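Local coordinates for erythrocyte membrane protein 1 (Plasmodium falciparum, PDB 2YK0), which probably binds host cell-surface receptors as a rosetting adhesin, this piece being its N-terminal NTS-DBL1-alpha and CIDR-gamma double domain, at residues L362-I367 with K471-Y476; I381-W386 with F464-Y469; G589-K594 with R663-N668. The protein carries 8 engineered substitutions. All blocks are in the same frame, centred on the assembly; numbering follows the deposited sequence.

Contact 1: L362-I367 with K471-Y476; sequences LAHNQI and KTCPLY. Engineered in segment 362-367: Ala363 (natural residue Ser).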
loop_
_atom_site.group_PDB
_atom_site.type_symbol
_atom_site.label_atom_id
_atom_site.label_comp_id
_atom_site.label_asym_id
_atom_site.label_seq_id
_atom_site.Cartn_x
_atom_site.Cartn_y
_atom_site.Cartn_z
ATOM N N LEU A 362 12.785 -3.148 34.984
ATOM C CA LEU A 362 12.201 -3.451 33.669
ATOM C C LEU A 362 10.938 -4.293 33.641
ATOM O O LEU A 362 10.928 -5.436 34.105
ATOM C CB LEU A 362 13.258 -4.047 32.741
ATOM C CG LEU A 362 14.123 -3.043 32.013
ATOM C CD1 LEU A 362 15.540 -3.538 31.907
ATOM C CD2 LEU A 362 13.556 -2.743 30.638
ATOM N N ALA A 363 9.890 -3.733 33.019
ATOM C CA ALA A 363 8.565 -4.340 32.876
ATOM C C ALA A 363 8.510 -5.565 31.956
ATOM O O ALA A 363 7.558 -6.340 32.083
ATOM C CB ALA A 363 7.571 -3.297 32.393
ATOM N N HIS A 364 9.497 -5.727 31.022
ATOM C CA HIS A 364 9.519 -6.837 30.062
ATOM C C HIS A 364 9.678 -8.257 30.635
ATOM O O HIS A 364 9.277 -9.217 29.977
ATOM C CB HIS A 364 10.392 -6.560 28.814
ATOM C CG HIS A 364 11.886 -6.632 28.986
ATOM N ND1 HIS A 364 12.478 -7.060 30.159
ATOM C CD2 HIS A 364 12.865 -6.357 28.092
ATOM C CE1 HIS A 364 13.783 -7.022 29.942
ATOM N NE2 HIS A 364 14.064 -6.597 28.717
ATOM N N ASN A 365 10.248 -8.394 31.853
ATOM C CA ASN A 365 10.396 -9.702 32.505
ATOM C C ASN A 365 9.377 -9.859 33.642
ATOM O O ASN A 365 9.316 -10.897 34.317
ATOM C CB ASN A 365 11.836 -9.968 32.974
ATOM C CG ASN A 365 12.485 -8.765 33.577
ATOM O OD1 ASN A 365 12.187 -8.362 34.702
ATOM N ND2 ASN A 365 13.347 -8.134 32.811
ATOM N N GLN A 366 8.557 -8.838 33.820
ATOM C CA GLN A 366 7.519 -8.880 34.827
ATOM C C GLN A 366 6.200 -9.166 34.129
ATOM O O GLN A 366 5.474 -8.273 33.711
ATOM C CB GLN A 366 7.502 -7.600 35.675
ATOM C CG GLN A 366 8.775 -7.300 36.466
ATOM C CD GLN A 366 8.689 -5.910 37.051
ATOM O OE1 GLN A 366 9.343 -4.966 36.587
ATOM N NE2 GLN A 366 7.848 -5.744 38.059
ATOM N N ILE A 367 5.974 -10.435 33.911
ATOM C CA ILE A 367 4.834 -11.025 33.222
ATOM C C ILE A 367 3.426 -10.466 33.529
ATOM O O ILE A 367 2.632 -10.260 32.603
ATOM C CB ILE A 367 4.938 -12.572 33.298
ATOM C CG1 ILE A 367 3.616 -13.307 32.922
ATOM C CG2 ILE A 367 5.603 -13.072 34.609
ATOM C CD1 ILE A 367 3.847 -14.203 31.731
ATOM N N LYS A 471 12.551 -3.503 17.571
ATOM C CA LYS A 471 13.224 -4.646 18.178
ATOM C C LYS A 471 12.958 -4.633 19.684
ATOM O O LYS A 471 12.799 -3.553 20.259
ATOM C CB LYS A 471 14.735 -4.526 17.939
ATOM C CG LYS A 471 15.193 -5.043 16.591
ATOM C CD LYS A 471 16.682 -5.380 16.595
ATOM C CE LYS A 471 17.605 -4.181 16.626
ATOM N NZ LYS A 471 19.029 -4.601 16.681
ATOM N N THR A 472 12.971 -5.814 20.333
ATOM C CA THR A 472 12.783 -5.965 21.789
ATOM C C THR A 472 13.843 -5.161 22.568
ATOM O O THR A 472 14.902 -4.830 22.008
ATOM C CB THR A 472 12.777 -7.462 22.217
ATOM O OG1 THR A 472 12.307 -7.565 23.564
ATOM C CG2 THR A 472 14.159 -8.113 22.140
ATOM N N CYS A 473 13.558 -4.844 23.850
ATOM C CA CYS A 473 14.497 -4.122 24.710
ATOM C C CYS A 473 15.717 -4.980 24.925
ATOM O O CYS A 473 15.557 -6.180 25.173
ATOM C CB CYS A 473 13.861 -3.773 26.054
ATOM S SG CYS A 473 12.710 -2.385 26.016
ATOM N N PRO A 474 16.931 -4.386 24.951
ATOM C CA PRO A 474 18.111 -5.170 25.346
ATOM C C PRO A 474 17.801 -5.680 26.754
ATOM O O PRO A 474 17.436 -4.861 27.598
ATOM C CB PRO A 474 19.238 -4.128 25.366
ATOM C CG PRO A 474 18.723 -2.976 24.606
ATOM C CD PRO A 474 17.263 -2.963 24.761
ATOM N N LEU A 475 17.792 -7.024 26.975
ATOM C CA LEU A 475 17.394 -7.644 28.262
ATOM C C LEU A 475 17.768 -6.924 29.561
ATOM O O LEU A 475 16.945 -6.866 30.473
ATOM C CB LEU A 475 17.649 -9.157 28.341
ATOM C CG LEU A 475 19.094 -9.619 28.269
ATOM C CD1 LEU A 475 19.361 -10.707 29.287
ATOM C CD2 LEU A 475 19.450 -10.085 26.851
ATOM N N TYR A 476 18.971 -6.343 29.629
ATOM C CA TYR A 476 19.403 -5.610 30.812
ATOM C C TYR A 476 18.962 -4.146 30.837
ATOM O O TYR A 476 18.986 -3.517 31.899
ATOM C CB TYR A 476 20.904 -5.775 31.049
ATOM C CG TYR A 476 21.292 -7.214 31.296
ATOM C CD1 TYR A 476 20.784 -7.917 32.387
ATOM C CD2 TYR A 476 22.101 -7.901 30.396
ATOM C CE1 TYR A 476 21.097 -9.260 32.591
ATOM C CE2 TYR A 476 22.448 -9.234 30.607
ATOM C CZ TYR A 476 21.942 -9.911 31.706
ATOM O OH TYR A 476 22.269 -11.231 31.911
#
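His364 fits its imidazole against CB of Cys473 and the carbonyls that follow it, joining two irregular, disulfide-linked loops probably at the end of the DBL1-alpha fold. One loop precedes helix 374-410; the other runs from helix 460-463 to strand 478-480, and Cys473 ties it covalently to Cys357. Ala363 to Gln366 make a type I turn, closed by Gln366 N bonding to Ala363 O; Ala363 is an engineered residue and does not touch the other loop.

The turn carries His364 at its first corner, and a chi1 of 75° places CG between the backbone N and the carbonyl carbon, directing the ring at the facing chain. There CD2 lies 3.4 Å from Cys473 CB, which approaches obliquely, while the CE1 end of the ring edge meets Leu475 O at 3.2 Å, close to the ring plane. A flat, polar-edged ring suits this place, since its rim can face peptide carbonyls while its faces take apolar groups. Leu362 supplies one such group: its CD2 stands over the centre of the imidazole, 4.3 Å above the plane.

Leu475 and Tyr476 turn their side chains away from the first loop and rest on Leu555 of strand 555-560, with Leu475 CD1 over the rim of the tyrosine ring. Tyr476 OH is hydrogen-bonded to Lys553, and His364 O to Thr574 OG1, so both loops also touch what is probably the CIDR-gamma part. The branched end of Leu362 spans two neighbours, for while CD2 covers the imidazole, CD1 reaches Tyr476 O at 3.4 Å.

Contact 2: I381-W386 with F464-Y469; sequences IKYNEW and FSISEY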
loop_
_atom_site.group_PDB
_atom_site.type_symbol
_atom_site.label_atom_id
_atom_site.label_comp_id
_atom_site.label_asym_id
_atom_site.label_seq_id
_atom_site.Cartn_x
_atom_site.Cartn_y
_atom_site.Cartn_z
ATOM N N ILE A 381 3.166 -2.199 14.796
ATOM C CA ILE A 381 2.105 -3.007 14.193
ATOM C C ILE A 381 1.606 -2.304 12.919
ATOM O O ILE A 381 1.524 -2.938 11.870
ATOM C CB ILE A 381 0.968 -3.303 15.218
ATOM C CG1 ILE A 381 1.326 -4.541 16.058
ATOM C CG2 ILE A 381 -0.400 -3.486 14.524
ATOM C CD1 ILE A 381 0.432 -4.839 17.264
ATOM N N LYS A 382 1.332 -0.983 13.019
ATOM C CA LYS A 382 0.876 -0.131 11.930
ATOM C C LYS A 382 1.913 -0.095 10.820
ATOM O O LYS A 382 1.577 -0.407 9.672
ATOM C CB LYS A 382 0.592 1.299 12.438
ATOM C CG LYS A 382 -0.758 1.466 13.149
ATOM C CD LYS A 382 -1.445 2.828 12.891
ATOM C CE LYS A 382 -0.626 4.055 13.271
ATOM N NZ LYS A 382 -0.321 4.128 14.731
ATOM N N TYR A 383 3.178 0.254 11.162
ATOM C CA TYR A 383 4.262 0.328 10.190
ATOM C C TYR A 383 4.396 -0.980 9.429
ATOM O O TYR A 383 4.492 -0.949 8.199
ATOM C CB TYR A 383 5.595 0.701 10.852
ATOM C CG TYR A 383 6.730 0.805 9.859
ATOM C CD1 TYR A 383 6.989 1.994 9.190
ATOM C CD2 TYR A 383 7.495 -0.307 9.527
ATOM C CE1 TYR A 383 7.993 2.082 8.230
ATOM C CE2 TYR A 383 8.496 -0.235 8.562
ATOM C CZ TYR A 383 8.759 0.968 7.933
ATOM O OH TYR A 383 9.775 1.054 7.013
ATOM N N ASN A 384 4.422 -2.122 10.156
ATOM C CA ASN A 384 4.528 -3.446 9.550
ATOM C C ASN A 384 3.415 -3.675 8.538
ATOM O O ASN A 384 3.709 -4.024 7.399
ATOM C CB ASN A 384 4.548 -4.557 10.604
ATOM C CG ASN A 384 4.964 -5.893 10.027
ATOM O OD1 ASN A 384 6.154 -6.156 9.826
ATOM N ND2 ASN A 384 3.993 -6.734 9.676
ATOM N N GLU A 385 2.156 -3.403 8.941
ATOM C CA GLU A 385 0.960 -3.537 8.101
ATOM C C GLU A 385 0.998 -2.686 6.821
ATOM O O GLU A 385 0.485 -3.126 5.783
ATOM C CB GLU A 385 -0.327 -3.314 8.910
ATOM C CG GLU A 385 -0.609 -4.462 9.875
ATOM C CD GLU A 385 -1.721 -4.275 10.893
ATOM O OE1 GLU A 385 -1.875 -3.146 11.416
ATOM O OE2 GLU A 385 -2.398 -5.280 11.213
ATOM N N TRP A 386 1.659 -1.514 6.872
ATOM C CA TRP A 386 1.821 -0.659 5.694
ATOM C C TRP A 386 2.884 -1.256 4.771
ATOM O O TRP A 386 2.630 -1.423 3.572
ATOM C CB TRP A 386 2.175 0.784 6.099
ATOM C CG TRP A 386 2.474 1.705 4.952
ATOM C CD1 TRP A 386 1.574 2.273 4.100
ATOM C CD2 TRP A 386 3.767 2.170 4.543
ATOM N NE1 TRP A 386 2.227 3.037 3.160
ATOM C CE2 TRP A 386 3.575 2.995 3.410
ATOM C CE3 TRP A 386 5.077 1.963 5.017
ATOM C CZ2 TRP A 386 4.643 3.619 2.748
ATOM C CZ3 TRP A 386 6.131 2.598 4.369
ATOM C CH2 TRP A 386 5.909 3.409 3.247
ATOM N N PHE A 464 11.828 -3.927 2.451
ATOM C CA PHE A 464 10.481 -4.160 2.947
ATOM C C PHE A 464 10.541 -4.774 4.328
ATOM O O PHE A 464 9.613 -5.470 4.743
ATOM C CB PHE A 464 9.629 -4.975 1.964
ATOM C CG PHE A 464 9.269 -4.199 0.722
ATOM C CD1 PHE A 464 8.122 -3.412 0.682
ATOM C CD2 PHE A 464 10.088 -4.232 -0.400
ATOM C CE1 PHE A 464 7.794 -2.681 -0.460
ATOM C CE2 PHE A 464 9.757 -3.508 -1.541
ATOM C CZ PHE A 464 8.610 -2.738 -1.565
ATOM N N SER A 465 11.648 -4.496 5.051
ATOM C CA SER A 465 11.887 -5.003 6.400
ATOM C C SER A 465 11.142 -4.183 7.411
ATOM O O SER A 465 10.873 -3.004 7.167
ATOM C CB SER A 465 13.382 -5.018 6.734
ATOM O OG SER A 465 13.973 -3.735 6.891
ATOM N N ILE A 466 10.807 -4.803 8.551
ATOM C CA ILE A 466 10.197 -4.113 9.677
ATOM C C ILE A 466 11.347 -3.332 10.325
ATOM O O ILE A 466 12.458 -3.855 10.442
ATOM C CB ILE A 466 9.410 -5.053 10.651
ATOM C CG1 ILE A 466 8.977 -4.343 11.962
ATOM C CG2 ILE A 466 10.170 -6.342 10.974
ATOM C CD1 ILE A 466 8.053 -3.052 11.852
ATOM N N SER A 467 11.093 -2.054 10.654
ATOM C CA SER A 467 12.050 -1.114 11.232
ATOM C C SER A 467 12.891 -1.667 12.365
ATOM O O SER A 467 12.381 -2.389 13.232
ATOM C CB SER A 467 11.341 0.145 11.704
ATOM O OG SER A 467 12.309 1.119 12.052
ATOM N N GLU A 468 14.175 -1.271 12.376
ATOM C CA GLU A 468 15.149 -1.651 13.400
ATOM C C GLU A 468 14.781 -1.081 14.780
ATOM O O GLU A 468 15.282 -1.564 15.802
ATOM C CB GLU A 468 16.576 -1.244 12.992
ATOM C CG GLU A 468 16.783 0.249 12.776
ATOM C CD GLU A 468 18.148 0.811 13.131
ATOM O OE1 GLU A 468 19.069 0.028 13.462
ATOM O OE2 GLU A 468 18.287 2.055 13.086
ATOM N N TYR A 469 13.891 -0.070 14.802
ATOM C CA TYR A 469 13.417 0.567 16.025
ATOM C C TYR A 469 12.395 -0.295 16.754
ATOM O O TYR A 469 12.212 -0.139 17.966
ATOM C CB TYR A 469 12.888 1.983 15.735
ATOM C CG TYR A 469 13.926 2.847 15.056
ATOM C CD1 TYR A 469 15.180 3.044 15.628
ATOM C CD2 TYR A 469 13.685 3.406 13.806
ATOM C CE1 TYR A 469 16.163 3.787 14.978
ATOM C CE2 TYR A 469 14.659 4.157 13.148
ATOM C CZ TYR A 469 15.896 4.351 13.741
ATOM O OH TYR A 469 16.864 5.093 13.104
#
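The side-chain oxygen OD1 of Asn384 accepts a weak hydrogen bond from Arg521 NH2, farther along the chain, and also lies 3.5 Å from Ile466 CB. Asn384 lies on the long helix 374-410, and Ile466 on the extended chain that follows the short helix 460-463. The backbones come nearest at this pair, with CA of Asn384 5.7 Å from CA of Ile466, and the two side chains cross at about a right angle. A short amide suits the partly exposed edge of the helix, where it can meet an aliphatic branch and still reach a polar partner.

Ile466 also works on Tyr383. With CG1 anti to the backbone N (chi1 170°), the isoleucine sends CD1 to the edge of the tyrosine ring, 3.6 Å from CD2, and toward Asn384 CB at 4.0 Å. Tyr383 leaves the helix with CG likewise opposite its own N (chi1 -179°), which carries the ring across to the loop. Ser467 CB sits over one ring face, whereas Ser465 O lies in the ring plane, 3.9 Å from CE2. The same tyrosine touches Lys330 and Ile334 of helix 314-341, another helix of this helical DBL subdomain, and Ser467 also touches Ile334, so the loop packs at the junction of both helices.

Both serines have their hydroxyls engaged close by: Ser465 OG bonds to Lys462 O, and Ser467 OG accepts a weak bond from Tyr469 N in the manner of an ST turn. The union of loop and helix therefore rests on van der Waals fit, with one apolar pair, Tyr383 and Ile466, at its middle, while the serine hydroxyls and Asn384 OD1 find their hydrogen bonds elsewhere than across the contact, two of these bonds being weak.

Contact 3: G589-K594 with R663-N668; sequences GYKKSK and RKSIDN. With SO4 (sulfate ion), chain D.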
loop_
_atom_site.group_PDB
_atom_site.type_symbol
_atom_site.label_atom_id
_atom_site.label_comp_id
_atom_site.label_asym_id
_atom_site.label_seq_id
_atom_site.Cartn_x
_atom_site.Cartn_y
_atom_site.Cartn_z
ATOM N N GLY A 589 -4.708 -16.434 13.776
ATOM C CA GLY A 589 -4.914 -17.783 13.269
ATOM C C GLY A 589 -6.285 -18.339 13.598
ATOM O O GLY A 589 -6.907 -18.978 12.745
ATOM N N TYR A 590 -6.788 -18.064 14.817
ATOM C CA TYR A 590 -8.127 -18.500 15.202
ATOM C C TYR A 590 -9.166 -17.833 14.277
ATOM O O TYR A 590 -10.098 -18.503 13.834
ATOM C CB TYR A 590 -8.418 -18.175 16.675
ATOM C CG TYR A 590 -9.720 -18.766 17.161
ATOM C CD1 TYR A 590 -10.922 -18.083 16.998
ATOM C CD2 TYR A 590 -9.754 -20.004 17.790
ATOM C CE1 TYR A 590 -12.127 -18.620 17.445
ATOM C CE2 TYR A 590 -10.956 -20.551 18.248
ATOM C CZ TYR A 590 -12.142 -19.857 18.065
ATOM O OH TYR A 590 -13.340 -20.382 18.494
ATOM N N LYS A 591 -8.992 -16.524 13.985
ATOM C CA LYS A 591 -9.867 -15.736 13.113
ATOM C C LYS A 591 -9.910 -16.369 11.720
ATOM O O LYS A 591 -10.989 -16.760 11.266
ATOM C CB LYS A 591 -9.377 -14.276 13.067
ATOM C CG LYS A 591 -10.146 -13.339 12.156
ATOM C CD LYS A 591 -9.468 -11.978 12.117
ATOM C CE LYS A 591 -9.987 -11.119 10.998
ATOM N NZ LYS A 591 -9.305 -9.804 10.950
ATOM N N LYS A 592 -8.725 -16.545 11.094
ATOM C CA LYS A 592 -8.518 -17.171 9.785
ATOM C C LYS A 592 -9.197 -18.539 9.659
ATOM O O LYS A 592 -9.727 -18.861 8.599
ATOM C CB LYS A 592 -7.015 -17.330 9.529
ATOM C CG LYS A 592 -6.492 -16.464 8.400
ATOM C CD LYS A 592 -6.048 -17.265 7.210
ATOM C CE LYS A 592 -7.204 -17.701 6.342
ATOM N NZ LYS A 592 -6.742 -18.546 5.213
ATOM N N SER A 593 -9.140 -19.339 10.745
ATOM C CA SER A 593 -9.722 -20.672 10.866
ATOM C C SER A 593 -11.224 -20.558 10.836
ATOM O O SER A 593 -11.855 -21.146 9.961
ATOM C CB SER A 593 -9.286 -21.333 12.168
ATOM O OG SER A 593 -7.880 -21.479 12.227
ATOM N N LYS A 594 -11.796 -19.747 11.749
ATOM C CA LYS A 594 -13.236 -19.511 11.843
ATOM C C LYS A 594 -13.802 -19.035 10.498
ATOM O O LYS A 594 -14.934 -19.372 10.143
ATOM C CB LYS A 594 -13.548 -18.519 12.966
ATOM C CG LYS A 594 -14.232 -19.159 14.164
ATOM C CD LYS A 594 -14.838 -18.099 15.079
ATOM C CE LYS A 594 -15.522 -18.697 16.283
ATOM N NZ LYS A 594 -15.586 -17.732 17.415
ATOM N N ARG A 663 -12.196 -8.782 19.787
ATOM C CA ARG A 663 -13.576 -8.720 19.318
ATOM C C ARG A 663 -13.718 -9.032 17.834
ATOM O O ARG A 663 -14.708 -9.659 17.439
ATOM C CB ARG A 663 -14.306 -7.442 19.772
ATOM C CG ARG A 663 -14.661 -7.474 21.271
ATOM C CD ARG A 663 -15.870 -6.629 21.636
ATOM N NE ARG A 663 -15.594 -5.751 22.774
ATOM C CZ ARG A 663 -15.396 -4.439 22.676
ATOM N NH1 ARG A 663 -15.469 -3.832 21.497
ATOM N NH2 ARG A 663 -15.143 -3.719 23.762
ATOM N N LYS A 664 -12.687 -8.683 17.032
ATOM C CA LYS A 664 -12.627 -8.953 15.586
ATOM C C LYS A 664 -12.464 -10.465 15.289
ATOM O O LYS A 664 -12.987 -10.956 14.283
ATOM C CB LYS A 664 -11.491 -8.128 14.928
ATOM C CG LYS A 664 -11.300 -8.341 13.417
ATOM C CD LYS A 664 -12.441 -7.773 12.554
ATOM C CE LYS A 664 -12.489 -8.391 11.175
ATOM N NZ LYS A 664 -12.553 -7.371 10.100
ATOM N N SER A 665 -11.758 -11.191 16.182
ATOM C CA SER A 665 -11.463 -12.620 16.065
ATOM C C SER A 665 -12.562 -13.523 16.640
ATOM O O SER A 665 -13.098 -14.369 15.921
ATOM C CB SER A 665 -10.123 -12.934 16.727
ATOM O OG SER A 665 -9.094 -12.070 16.271
ATOM N N ILE A 666 -12.900 -13.332 17.927
ATOM C CA ILE A 666 -13.878 -14.136 18.675
ATOM C C ILE A 666 -15.324 -13.710 18.401
ATOM O O ILE A 666 -15.593 -12.512 18.252
ATOM C CB ILE A 666 -13.559 -14.120 20.206
ATOM C CG1 ILE A 666 -12.034 -14.066 20.533
ATOM C CG2 ILE A 666 -14.282 -15.238 20.969
ATOM C CD1 ILE A 666 -11.147 -15.182 19.992
ATOM N N ASP A 667 -16.257 -14.694 18.393
ATOM C CA ASP A 667 -17.694 -14.480 18.175
ATOM C C ASP A 667 -18.393 -13.758 19.350
ATOM O O ASP A 667 -19.092 -12.765 19.120
ATOM C CB ASP A 667 -18.412 -15.804 17.833
ATOM C CG ASP A 667 -18.467 -16.174 16.355
ATOM O OD1 ASP A 667 -18.435 -15.250 15.502
ATOM O OD2 ASP A 667 -18.640 -17.378 16.052
ATOM N N ASN A 668 -18.243 -14.285 20.591
ATOM C CA ASN A 668 -18.826 -13.722 21.819
ATOM C C ASN A 668 -17.770 -13.786 22.920
ATOM O O ASN A 668 -17.758 -14.733 23.712
ATOM C CB ASN A 668 -20.091 -14.498 22.257
ATOM C CG ASN A 668 -21.225 -14.593 21.258
ATOM O OD1 ASN A 668 -21.064 -15.028 20.113
ATOM N ND2 ASN A 668 -22.434 -14.308 21.717
HETATM S S SO4 D . -5.629 -18.696 2.093
HETATM O O1 SO4 D . -4.211 -19.088 2.104
HETATM O O2 SO4 D . -6.431 -19.781 2.666
HETATM O O3 SO4 D . -5.818 -17.454 2.868
HETATM O O4 SO4 D . -6.072 -18.462 0.722
#
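Lys591 and Ser665 bring the two backbones closest, their CA atoms just 4.6 Å apart. Residues 589-594 are an uninterrupted part of helix 575-601, whereas helix 659-665 stops at Ser665; Ile666 is the first residue to leave helical geometry, and the chain then turns toward helix 669-673. The small Ser665 suits so near an approach: its OG, bonded back to Asp661 O, lies 3.9 Å from Lys591 CB.

With CG anti to the backbone N (chi1 177°) and the chain extended beyond CG, Lys591 brings NZ within 3.5 Å of Lys664 CE. The two lysine NZ atoms are 4.1 Å apart, a like-charge pair between a partly exposed and an exposed lysine, which would probably repel.

Deeper in the contact Tyr590 and Ile666 cross at about a right angle, Tyr590 CD1 meeting Ile666 CD1 at 4.2 Å. Both also pack on Leu702 of helix 698-716. Tyr590 and Ile666 thereby enter the core of the CIDR-gamma helical bundle, which resembles that of DBL domains and includes the long helices 575-601, 611-636 and 698-716.

One helical turn after Tyr590, Lys594 stretches past the ring, its NZ in the ring plane at the edge, and forms a salt bridge with Asp667, NZ to OD2 being 3.4 Å. Ser593 faces helix 611-636, touching Val618 and Trp621; its OG and N reach Gly589 O from opposite faces of the carbonyl plane, OG at 2.7 Å. On another side of the helix, the chain of Lys592 is bent, and NZ bonds to Leu538 O and, at 2.7 Å, to O3 of a sulfate that probably came from the crystallisation liquor.

In the fold
Contact 2 is nested inside the chain loop that contact 1 closes: helix 374-410 follows 362-367 and carries 381-386, while 464-469 leads almost directly into 471-476. Their centres are about 20 Å apart, and the segments meet only through the sequence. Contact 3 comes later in the chain, its centre about 29 Å from that of contact 1 and about 24 Å from that of contact 2. Helix 575-601 links the ends of the arrangement, since Ile367 and Thr472 of contact 1 pack on its first turns and 589-594 lies farther along it. Contacts 1 and 2 thus belong to the DBL1-alpha side and contact 3 to the CIDR-gamma bundle, with contact 1 probably where the two domains meet.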